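Local coordinates for protein leucine aminopeptidase 1, chloroplastic (Solanum lycopersicum, PDB 5D8N) that removes N-terminal amino acids, preferably leucine, from peptides as a magnesium-dependent homohexameric aminopeptidase, with a part in wound signalling, insect defence and protein-folding chaperoning, at residues A395-Y398 / A399-G403; A82-E86 / E87-G91; R201-K204 / Y205-V209. The protein carries 1 engineered substitution. One frame throughout, in Å; residues are numbered along the deposited sequence.

Contact 1. Residues A395-Y398 / A399-G403; sequences ALIY and ACNQG
Ala-399 opens the second segment by giving its N to Ala-395 O at 2.9 Å, an ordinary alpha-helical bond. Its CB also lies against the helix, 3.6 Å from Leu-396 O. Cys-400 repeats the step with its N 2.9 Å from Leu-396 O. Asn-401 follows, N to Ile-397 O, and its side chain runs alongside that of Ile-397, pointing the same way. The two meet where Asn-401 ND2 comes to 3.7 Å from Ile-397 CG2, the methyl that stands anti to the backbone N of Ile-397. By Gln-402 the helical ladder is fading: its N reaches Tyr-398 O only in a weak bond of 3.2 Å. Tyr-398 CG stands anti to the backbone N and beside the carbonyl carbon (chi1 -175°), which carries the ring out from the helix flank. There Gln-402, bent at chi2, lays its amide over one ring face, the two planes only 9° apart. Gln-402 CD is 3.7 Å from Tyr-398 CE1. Were Tyr-398 an alanine, the Gln-402 amide would probably lose the flat surface it lies on and be set free to turn. Gly-403 then leaves the helix with a positive phi of 75°. Helix 388-401 packs on the large sheet of the catalytic domain: Ala-395 and Ala-399 lie on Val-298 of strand 293-305, and Ala-399 and Cys-400 on Ile-407 of strand 406-411. Tyr-398 meets Phe-279 and His-281 of strand 278-284 edge-to-face and also touches Ile-352 of strand 347-358.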
ATOM      1  N   ALA A 395     -10.790 -21.191  26.888  1.00 18.85           N
ATOM      2  CA  ALA A 395     -11.641 -22.352  26.600  1.00 18.44           C
ATOM      3  C   ALA A 395     -10.882 -23.667  26.713  1.00 18.94           C
ATOM      4  O   ALA A 395     -11.411 -24.661  27.175  1.00 20.28           O
ATOM      5  CB  ALA A 395     -12.235 -22.240  25.212  1.00 19.18           C
ATOM      6  N   LEU A 396      -9.623 -23.668  26.298  1.00 17.91           N
ATOM      7  CA  LEU A 396      -8.823 -24.865  26.368  1.00 17.42           C
ATOM      8  C   LEU A 396      -8.472 -25.222  27.807  1.00 18.18           C
ATOM      9  O   LEU A 396      -8.446 -26.394  28.181  1.00 19.19           O
ATOM     10  CB  LEU A 396      -7.585 -24.705  25.485  1.00 16.31           C
ATOM     11  CG  LEU A 396      -7.804 -24.765  23.977  1.00 17.09           C
ATOM     12  CD1 LEU A 396      -6.543 -24.311  23.230  1.00 18.11           C
ATOM     13  CD2 LEU A 396      -8.142 -26.162  23.480  1.00 18.09           C
ATOM     14  N   ILE A 397      -8.157 -24.215  28.606  1.00 18.51           N
ATOM     15  CA  ILE A 397      -7.878 -24.431  30.021  1.00 18.76           C
ATOM     16  C   ILE A 397      -9.128 -25.017  30.654  1.00 19.85           C
ATOM     17  O   ILE A 397      -9.040 -25.992  31.378  1.00 20.32           O
ATOM     18  CB  ILE A 397      -7.495 -23.115  30.715  1.00 19.29           C
ATOM     19  CG1 ILE A 397      -6.108 -22.670  30.241  1.00 19.55           C
ATOM     20  CG2 ILE A 397      -7.466 -23.274  32.226  1.00 21.32           C
ATOM     21  CD1 ILE A 397      -5.831 -21.180  30.417  1.00 20.49           C
ATOM     22  N   TYR A 398     -10.299 -24.470  30.325  1.00 19.05           N
ATOM     23  CA  TYR A 398     -11.549 -24.982  30.867  1.00 20.65           C
ATOM     24  C   TYR A 398     -11.776 -26.427  30.460  1.00 22.51           C
ATOM     25  O   TYR A 398     -12.144 -27.278  31.267  1.00 21.59           O
ATOM     26  CB  TYR A 398     -12.711 -24.139  30.349  1.00 21.52           C
ATOM     27  CG  TYR A 398     -14.052 -24.496  30.939  1.00 24.07           C
ATOM     28  CD1 TYR A 398     -14.861 -25.434  30.348  1.00 22.40           C
ATOM     29  CD2 TYR A 398     -14.490 -23.910  32.114  1.00 26.82           C
ATOM     30  CE1 TYR A 398     -16.076 -25.783  30.905  1.00 21.93           C
ATOM     31  CE2 TYR A 398     -15.742 -24.200  32.647  1.00 25.84           C
ATOM     32  CZ  TYR A 398     -16.512 -25.165  32.051  1.00 24.74           C
ATOM     33  OH  TYR A 398     -17.777 -25.412  32.537  1.00 24.46           O
ATOM     34  N   ALA A 399     -11.519 -26.732  29.190  1.00 22.69           N
ATOM     35  CA  ALA A 399     -11.656 -28.106  28.731  1.00 22.32           C
ATOM     36  C   ALA A 399     -10.752 -29.036  29.539  1.00 22.04           C
ATOM     37  O   ALA A 399     -11.160 -30.148  29.926  1.00 23.77           O
ATOM     38  CB  ALA A 399     -11.351 -28.217  27.237  1.00 22.01           C
ATOM     39  N   CYS A 400      -9.493 -28.657  29.694  1.00 19.90           N
ATOM     40  CA  CYS A 400      -8.580 -29.496  30.459  1.00 21.47           C
ATOM     41  C   CYS A 400      -9.079 -29.686  31.897  1.00 23.48           C
ATOM     42  O   CYS A 400      -8.924 -30.751  32.459  1.00 25.32           O
ATOM     43  CB  CYS A 400      -7.157 -28.942  30.455  1.00 22.76           C
ATOM     44  SG  CYS A 400      -6.366 -28.989  28.828  1.00 26.25           S
ATOM     45  N   ASN A 401      -9.725 -28.671  32.457  1.00 24.31           N
ATOM     46  CA  ASN A 401     -10.221 -28.736  33.820  1.00 27.56           C
ATOM     47  C   ASN A 401     -11.469 -29.577  33.977  1.00 28.04           C
ATOM     48  O   ASN A 401     -11.808 -29.921  35.103  1.00 28.25           O
ATOM     49  CB  ASN A 401     -10.509 -27.341  34.382  1.00 27.79           C
ATOM     50  CG  ASN A 401      -9.242 -26.588  34.715  1.00 26.41           C
ATOM     51  OD1 ASN A 401      -8.187 -27.188  34.845  1.00 28.45           O
ATOM     52  ND2 ASN A 401      -9.321 -25.274  34.769  1.00 25.69           N
ATOM     53  N   GLN A 402     -12.060 -30.018  32.876  1.00 27.16           N
ATOM     54  CA  GLN A 402     -13.140 -30.991  32.954  1.00 24.89           C
ATOM     55  C   GLN A 402     -12.601 -32.432  33.067  1.00 27.40           C
ATOM     56  O   GLN A 402     -13.363 -33.394  33.113  1.00 24.08           O
ATOM     57  CB  GLN A 402     -14.052 -30.857  31.736  1.00 24.38           C
ATOM     58  CG  GLN A 402     -14.661 -29.487  31.528  1.00 26.93           C
ATOM     59  CD  GLN A 402     -15.082 -28.817  32.829  1.00 34.61           C
ATOM     60  OE1 GLN A 402     -14.461 -27.835  33.303  1.00 43.99           O
ATOM     61  NE2 GLN A 402     -16.184 -29.313  33.378  1.00 28.91           N
ATOM     62  N   GLY A 403     -11.283 -32.595  33.018  1.00 27.68           N
ATOM     63  CA  GLY A 403     -10.706 -33.919  33.149  1.00 26.80           C
ATOM     64  C   GLY A 403     -10.855 -34.781  31.912  1.00 28.78           C
ATOM     65  O   GLY A 403     -10.782 -36.011  31.998  1.00 28.67           O
TER

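Contact 2. Residues A82-E86 / E87-G91; sequences AASSE and EDFSG. With EDO (1,2-ethanediol), chain M.
Glu-87 lies alongside the Ala-83 carbonyl, while the Phe-89 ring leads away from the helix. With CG beside its own backbone N (chi1 -61°), Glu-87 passes its chain close by, CG 3.3 Å from Ala-83 O, and brings OE2 to 4.0 Å from Ala-83 CB. Its N bonds to the same oxygen at 2.9 Å. Phe-89 starts against the helix end, CB 3.7 Å from Ser-84 O, but its ring packs on Val-97 and Leu-108, with Gly-91 N over the centre of one face. Between the two, Asp-88 takes positive phi as the C-prime residue of a Schellman motif. Phe-89 N reaches Ser-84 O at 2.8 Å in the carbonyl plane, whereas Asp-88 N comes to Ser-85 O from well above that plane. A water donates a hydrogen bond to Ser-85 O and a weak one to Asp-88 OD1; 1,2-ethanediol, probably from the crystallisation liquor, donates from O2 to Glu-87 O. Backbone N-H groups thus meet Ala-83 O, Ser-84 O and Ser-85 O. Glu-86 OE1 and Glu-87 OE2 are 5.5 Å apart, and their like charges would probably repel, but Glu-86 pairs with Arg-100 and Arg-105 of the second subunit, and Glu-87 shares that Arg-105.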
ATOM      1  N   ALA A  82     -28.159 -41.232 -27.926  1.00 30.75           N
ATOM      2  CA  ALA A  82     -27.985 -40.183 -28.916  1.00 35.54           C
ATOM      3  C   ALA A  82     -27.710 -38.833 -28.236  1.00 34.79           C
ATOM      4  O   ALA A  82     -26.753 -38.135 -28.552  1.00 34.76           O
ATOM      5  CB  ALA A  82     -29.218 -40.118 -29.804  1.00 38.62           C
ATOM      6  N   ALA A  83     -28.479 -38.529 -27.204  1.00 32.62           N
ATOM      7  CA  ALA A  83     -28.283 -37.294 -26.489  1.00 32.54           C
ATOM      8  C   ALA A  83     -26.892 -37.319 -25.854  1.00 35.05           C
ATOM      9  O   ALA A  83     -26.181 -36.317 -25.860  1.00 33.46           O
ATOM     10  CB  ALA A  83     -29.367 -37.138 -25.422  1.00 31.57           C
ATOM     11  N   SER A  84     -26.521 -38.455 -25.275  1.00 32.07           N
ATOM     12  CA  SER A  84     -25.234 -38.564 -24.590  1.00 31.92           C
ATOM     13  C   SER A  84     -24.035 -38.341 -25.514  1.00 31.38           C
ATOM     14  O   SER A  84     -23.058 -37.687 -25.134  1.00 32.59           O
ATOM     15  CB  SER A  84     -25.102 -39.944 -23.936  1.00 33.01           C
ATOM     16  OG  SER A  84     -26.013 -40.054 -22.866  1.00 37.56           O
ATOM     17  N   SER A  85     -24.054 -38.940 -26.700  1.00 31.75           N
ATOM     18  CA  SER A  85     -22.945 -38.701 -27.627  1.00 33.32           C
ATOM     19  C   SER A  85     -22.990 -37.272 -28.173  1.00 30.14           C
ATOM     20  O   SER A  85     -21.968 -36.606 -28.228  1.00 29.70           O
ATOM     21  CB  SER A  85     -22.905 -39.712 -28.778  1.00 34.93           C
ATOM     22  OG  SER A  85     -24.092 -39.640 -29.532  1.00 39.86           O
ATOM     23  N   GLU A  86     -24.176 -36.734 -28.420  1.00 30.39           N
ATOM     24  CA  GLU A  86     -24.276 -35.364 -28.964  1.00 29.35           C
ATOM     25  C   GLU A  86     -23.682 -34.373 -27.958  1.00 30.25           C
ATOM     26  O   GLU A  86     -23.072 -33.359 -28.328  1.00 25.83           O
ATOM     27  CB  GLU A  86     -25.729 -34.999 -29.263  1.00 29.02           C
ATOM     28  CG  GLU A  86     -26.291 -35.641 -30.527  1.00 31.79           C
ATOM     29  CD  GLU A  86     -27.806 -35.631 -30.582  1.00 32.85           C
ATOM     30  OE1 GLU A  86     -28.460 -34.814 -29.880  1.00 34.05           O
ATOM     31  OE2 GLU A  86     -28.345 -36.408 -31.388  1.00 34.01           O
ATOM     32  N   GLU A  87     -23.935 -34.648 -26.679  1.00 29.34           N
ATOM     33  CA  GLU A  87     -23.535 -33.729 -25.634  1.00 28.11           C
ATOM     34  C   GLU A  87     -22.176 -34.123 -25.063  1.00 27.12           C
ATOM     35  O   GLU A  87     -21.746 -33.564 -24.061  1.00 29.86           O
ATOM     36  CB  GLU A  87     -24.610 -33.634 -24.552  1.00 29.83           C
ATOM     37  CG  GLU A  87     -25.936 -33.119 -25.104  1.00 30.74           C
ATOM     38  CD  GLU A  87     -27.091 -33.193 -24.126  1.00 31.91           C
ATOM     39  OE1 GLU A  87     -26.841 -33.031 -22.908  1.00 33.16           O
ATOM     40  OE2 GLU A  87     -28.253 -33.386 -24.588  1.00 33.13           O
ATOM     41  N   ASP A  88     -21.495 -35.056 -25.721  1.00 31.24           N
ATOM     42  CA  ASP A  88     -20.142 -35.458 -25.339  1.00 35.95           C
ATOM     43  C   ASP A  88     -20.058 -35.964 -23.885  1.00 35.10           C
ATOM     44  O   ASP A  88     -19.119 -35.646 -23.164  1.00 37.18           O
ATOM     45  CB  ASP A  88     -19.193 -34.274 -25.563  1.00 41.78           C
ATOM     46  CG  ASP A  88     -17.734 -34.683 -25.609  1.00 48.19           C
ATOM     47  OD1 ASP A  88     -17.426 -35.733 -26.197  1.00 51.91           O
ATOM     48  OD2 ASP A  88     -16.892 -33.953 -25.052  1.00 52.38           O
ATOM     49  N   PHE A  89     -21.085 -36.658 -23.408  1.00 31.67           N
ATOM     50  CA  PHE A  89     -21.068 -37.210 -22.042  1.00 31.73           C
ATOM     51  C   PHE A  89     -20.448 -38.598 -22.119  1.00 32.16           C
ATOM     52  O   PHE A  89     -20.926 -39.439 -22.872  1.00 36.00           O
ATOM     53  CB  PHE A  89     -22.494 -37.342 -21.485  1.00 31.69           C
ATOM     54  CG  PHE A  89     -22.568 -37.943 -20.114  1.00 33.08           C
ATOM     55  CD1 PHE A  89     -22.357 -37.172 -18.987  1.00 33.61           C
ATOM     56  CD2 PHE A  89     -22.867 -39.278 -19.934  1.00 33.83           C
ATOM     57  CE1 PHE A  89     -22.381 -37.733 -17.721  1.00 31.41           C
ATOM     58  CE2 PHE A  89     -22.843 -39.859 -18.672  1.00 34.36           C
ATOM     59  CZ  PHE A  89     -22.635 -39.082 -17.552  1.00 31.79           C
ATOM     60  N   SER A  90     -19.344 -38.811 -21.415  1.00 30.22           N
ATOM     61  CA  SER A  90     -18.686 -40.122 -21.373  1.00 34.32           C
ATOM     62  C   SER A  90     -18.445 -40.548 -19.923  1.00 38.68           C
ATOM     63  O   SER A  90     -17.657 -41.453 -19.652  1.00 40.57           O
ATOM     64  CB  SER A  90     -17.354 -40.068 -22.134  1.00 33.39           C
ATOM     65  OG  SER A  90     -16.493 -39.113 -21.539  1.00 36.94           O
ATOM     66  N   GLY A  91     -19.149 -39.914 -18.986  1.00 41.19           N
ATOM     67  CA  GLY A  91     -19.108 -40.336 -17.586  1.00 38.02           C
ATOM     68  C   GLY A  91     -17.963 -39.744 -16.791  1.00 36.91           C
ATOM     69  O   GLY A  91     -17.679 -40.206 -15.690  1.00 34.91           O
TER
HETATM   70  C1  EDO M 604     -24.549 -29.719 -21.765  1.00 66.33           C
HETATM   71  O1  EDO M 604     -23.834 -30.293 -20.667  1.00 68.96           O
HETATM   72  C2  EDO M 604     -24.158 -30.419 -23.063  1.00 64.15           C
HETATM   73  O2  EDO M 604     -22.737 -30.607 -23.206  1.00 58.24           O
HETATM   74  O   HOH W   1     -19.269 -37.316 -28.455  1.00 47.94           O

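Contact 3. Residues R201-K204 / Y205-V209; sequences RKIK and YAEHV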
ATOM      1  N   ARG A 201     -30.818 -47.965   8.918  1.00 30.27           N
ATOM      2  CA  ARG A 201     -30.059 -47.403  10.037  1.00 33.73           C
ATOM      3  C   ARG A 201     -28.960 -46.464   9.535  1.00 29.76           C
ATOM      4  O   ARG A 201     -28.670 -45.434  10.150  1.00 29.35           O
ATOM      5  CB  ARG A 201     -29.442 -48.480  10.941  1.00 35.32           C
ATOM      6  CG  ARG A 201     -30.453 -49.128  11.886  1.00 42.98           C
ATOM      7  CD  ARG A 201     -29.797 -49.960  12.993  1.00 43.47           C
ATOM      8  NE  ARG A 201     -29.051 -51.114  12.481  1.00 45.78           N
ATOM      9  CZ  ARG A 201     -29.596 -52.298  12.202  1.00 47.46           C
ATOM     10  NH1 ARG A 201     -30.910 -52.478  12.321  1.00 43.86           N
ATOM     11  NH2 ARG A 201     -28.839 -53.270  11.716  1.00 46.58           N
ATOM     12  N   LYS A 202     -28.290 -46.866   8.467  1.00 26.14           N
ATOM     13  CA  LYS A 202     -27.182 -46.080   7.962  1.00 26.65           C
ATOM     14  C   LYS A 202     -27.681 -44.770   7.343  1.00 26.01           C
ATOM     15  O   LYS A 202     -27.069 -43.714   7.505  1.00 28.29           O
ATOM     16  CB  LYS A 202     -26.411 -46.892   6.930  1.00 30.29           C
ATOM     17  CG  LYS A 202     -25.033 -46.315   6.628  1.00 41.08           C
ATOM     18  CD  LYS A 202     -24.006 -46.601   7.715  1.00 47.56           C
ATOM     19  CE  LYS A 202     -22.727 -45.808   7.463  1.00 56.25           C
ATOM     20  NZ  LYS A 202     -21.691 -46.024   8.516  1.00 58.43           N
ATOM     21  N   ILE A 203     -28.819 -44.836   6.672  1.00 23.58           N
ATOM     22  CA  ILE A 203     -29.436 -43.664   6.101  1.00 25.05           C
ATOM     23  C   ILE A 203     -29.830 -42.718   7.228  1.00 27.22           C
ATOM     24  O   ILE A 203     -29.666 -41.508   7.095  1.00 28.31           O
ATOM     25  CB  ILE A 203     -30.638 -44.020   5.204  1.00 24.43           C
ATOM     26  CG1 ILE A 203     -30.148 -44.664   3.904  1.00 25.18           C
ATOM     27  CG2 ILE A 203     -31.508 -42.809   4.896  1.00 25.54           C
ATOM     28  CD1 ILE A 203     -31.252 -45.341   3.119  1.00 25.93           C
ATOM     29  N   LYS A 204     -30.375 -43.267   8.304  1.00 25.91           N
ATOM     30  CA  LYS A 204     -30.814 -42.479   9.435  1.00 26.45           C
ATOM     31  C   LYS A 204     -29.604 -41.763  10.076  1.00 25.14           C
ATOM     32  O   LYS A 204     -29.701 -40.608  10.521  1.00 23.07           O
ATOM     33  CB  LYS A 204     -31.512 -43.395  10.433  1.00 30.98           C
ATOM     34  CG  LYS A 204     -32.496 -42.701  11.346  1.00 42.60           C
ATOM     35  CD  LYS A 204     -33.786 -42.298  10.661  1.00 53.81           C
ATOM     36  CE  LYS A 204     -34.925 -42.229  11.668  1.00 70.92           C
ATOM     37  NZ  LYS A 204     -34.618 -41.425  12.892  1.00 76.56           N
ATOM     38  N   TYR A 205     -28.506 -42.494  10.226  1.00 24.13           N
ATOM     39  CA  TYR A 205     -27.269 -41.925  10.741  1.00 25.82           C
ATOM     40  C   TYR A 205     -26.895 -40.714   9.892  1.00 23.78           C
ATOM     41  O   TYR A 205     -26.604 -39.650  10.440  1.00 22.85           O
ATOM     42  CB  TYR A 205     -26.139 -42.965  10.740  1.00 28.80           C
ATOM     43  CG  TYR A 205     -24.726 -42.415  10.916  1.00 30.01           C
ATOM     44  CD1 TYR A 205     -24.238 -42.020  12.159  1.00 36.29           C
ATOM     45  CD2 TYR A 205     -23.839 -42.409   9.862  1.00 29.58           C
ATOM     46  CE1 TYR A 205     -22.964 -41.478  12.301  1.00 33.43           C
ATOM     47  CE2 TYR A 205     -22.542 -41.950  10.014  1.00 28.51           C
ATOM     48  CZ  TYR A 205     -22.123 -41.447  11.221  1.00 31.80           C
ATOM     49  OH  TYR A 205     -20.824 -40.985  11.357  1.00 34.07           O
ATOM     50  N   ALA A 206     -26.916 -40.889   8.574  1.00 22.43           N
ATOM     51  CA  ALA A 206     -26.541 -39.818   7.651  1.00 22.52           C
ATOM     52  C   ALA A 206     -27.467 -38.627   7.868  1.00 22.92           C
ATOM     53  O   ALA A 206     -27.026 -37.469   7.888  1.00 24.16           O
ATOM     54  CB  ALA A 206     -26.615 -40.281   6.201  1.00 21.45           C
ATOM     55  N   GLU A 207     -28.756 -38.911   8.018  1.00 21.55           N
ATOM     56  CA  GLU A 207     -29.718 -37.846   8.262  1.00 24.33           C
ATOM     57  C   GLU A 207     -29.401 -37.095   9.556  1.00 24.00           C
ATOM     58  O   GLU A 207     -29.558 -35.883   9.594  1.00 22.87           O
ATOM     59  CB  GLU A 207     -31.170 -38.352   8.263  1.00 23.60           C
ATOM     60  CG  GLU A 207     -31.645 -38.794   6.892  1.00 25.96           C
ATOM     61  CD  GLU A 207     -32.992 -39.508   6.918  1.00 29.56           C
ATOM     62  OE1 GLU A 207     -33.181 -40.375   7.787  1.00 28.52           O
ATOM     63  OE2 GLU A 207     -33.871 -39.196   6.089  1.00 33.02           O
ATOM     64  N   HIS A 208     -28.988 -37.813  10.596  1.00 21.89           N
ATOM     65  CA  HIS A 208     -28.668 -37.178  11.863  1.00 24.54           C
ATOM     66  C   HIS A 208     -27.460 -36.253  11.689  1.00 22.77           C
ATOM     67  O   HIS A 208     -27.440 -35.135  12.210  1.00 22.22           O
ATOM     68  CB  HIS A 208     -28.355 -38.219  12.944  1.00 25.28           C
ATOM     69  CG  HIS A 208     -29.511 -39.103  13.282  1.00 29.90           C
ATOM     70  ND1 HIS A 208     -30.819 -38.685  13.167  1.00 31.53           N
ATOM     71  CD2 HIS A 208     -29.556 -40.332  13.854  1.00 30.68           C
ATOM     72  CE1 HIS A 208     -31.623 -39.628  13.623  1.00 30.87           C
ATOM     73  NE2 HIS A 208     -30.881 -40.649  14.008  1.00 31.37           N
ATOM     74  N   VAL A 209     -26.453 -36.741  10.976  1.00 20.13           N
ATOM     75  CA  VAL A 209     -25.275 -35.938  10.735  1.00 20.61           C
ATOM     76  C   VAL A 209     -25.667 -34.695   9.924  1.00 19.60           C
ATOM     77  O   VAL A 209     -25.251 -33.591  10.259  1.00 18.02           O
ATOM     78  CB  VAL A 209     -24.187 -36.772  10.033  1.00 20.57           C
ATOM     79  CG1 VAL A 209     -23.042 -35.878   9.593  1.00 20.40           C
ATOM     80  CG2 VAL A 209     -23.665 -37.830  10.976  1.00 21.27           C
TER
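Lys-204 crosses the side chains of Glu-207 and His-208 and buries the most surface in this contact. Its CG is anti to the backbone N (chi1 -156°), and bends at chi2 and chi4 curl the chain over Glu-207 and His-208. CD comes within 3.5 Å of Glu-207 OE1, and NZ ends 3.6 Å from His-208 CE1. The Lys-204 ammonium NZ stays 5.4 Å from Glu-207 OE1, too far for a salt bridge, so the attraction between the charges is probably diffuse. Lys-204 O sits 3.1 Å above the plane of the His-208 ring, over one face and offset toward the rim, and His-208 N bonds to that same oxygen. Tyr-205, second in covered surface, makes its contact by its root: CB lies 3.4 Å from Lys-202 O, while N bonds to Arg-201 O. The ring points onward, Val-209 CG2 over one face, and its OH bonds to Glu-524. Glu-207 bonds through N to Ile-203 O at 2.9 Å and lays its extended chain over that carbonyl, crossing Ile-203, with CG 3.4 Å from Ile-203 O. A bound magnesium ion is about 4 Å from the Glu-207 side chain, beyond direct coordination. Ile-203 packs on strand 31-35 of the N-terminal sheet and Lys-202 on helix 152-170, whereas Tyr-205 meets helices 519-527 and 327-342. Such packing is consistent with helix 197-221 being the long helix that links the N-terminal and catalytic domains in M17 aminopeptidases.

In the fold
Following the chain from the N terminus, contact 2 comes first, where helix 79-86 ends against the N-terminal six-stranded sheet and meets a second subunit. Contact 3 follows on helix 197-221, which bridges that domain and the catalytic one. Contact 1 comes last, at the end of helix 388-401, on the eight-stranded catalytic sheet. Each is local within one continuous piece of chain, so none closes a long loop, and the three run in series without nesting or crossing. Contacts 1 and 2 fall on opposite sides of the chain's centre, their own centres about 58 Å apart; the centre of contact 3 is about 31 Å from that of contact 1 and about 35 Å from that of contact 2.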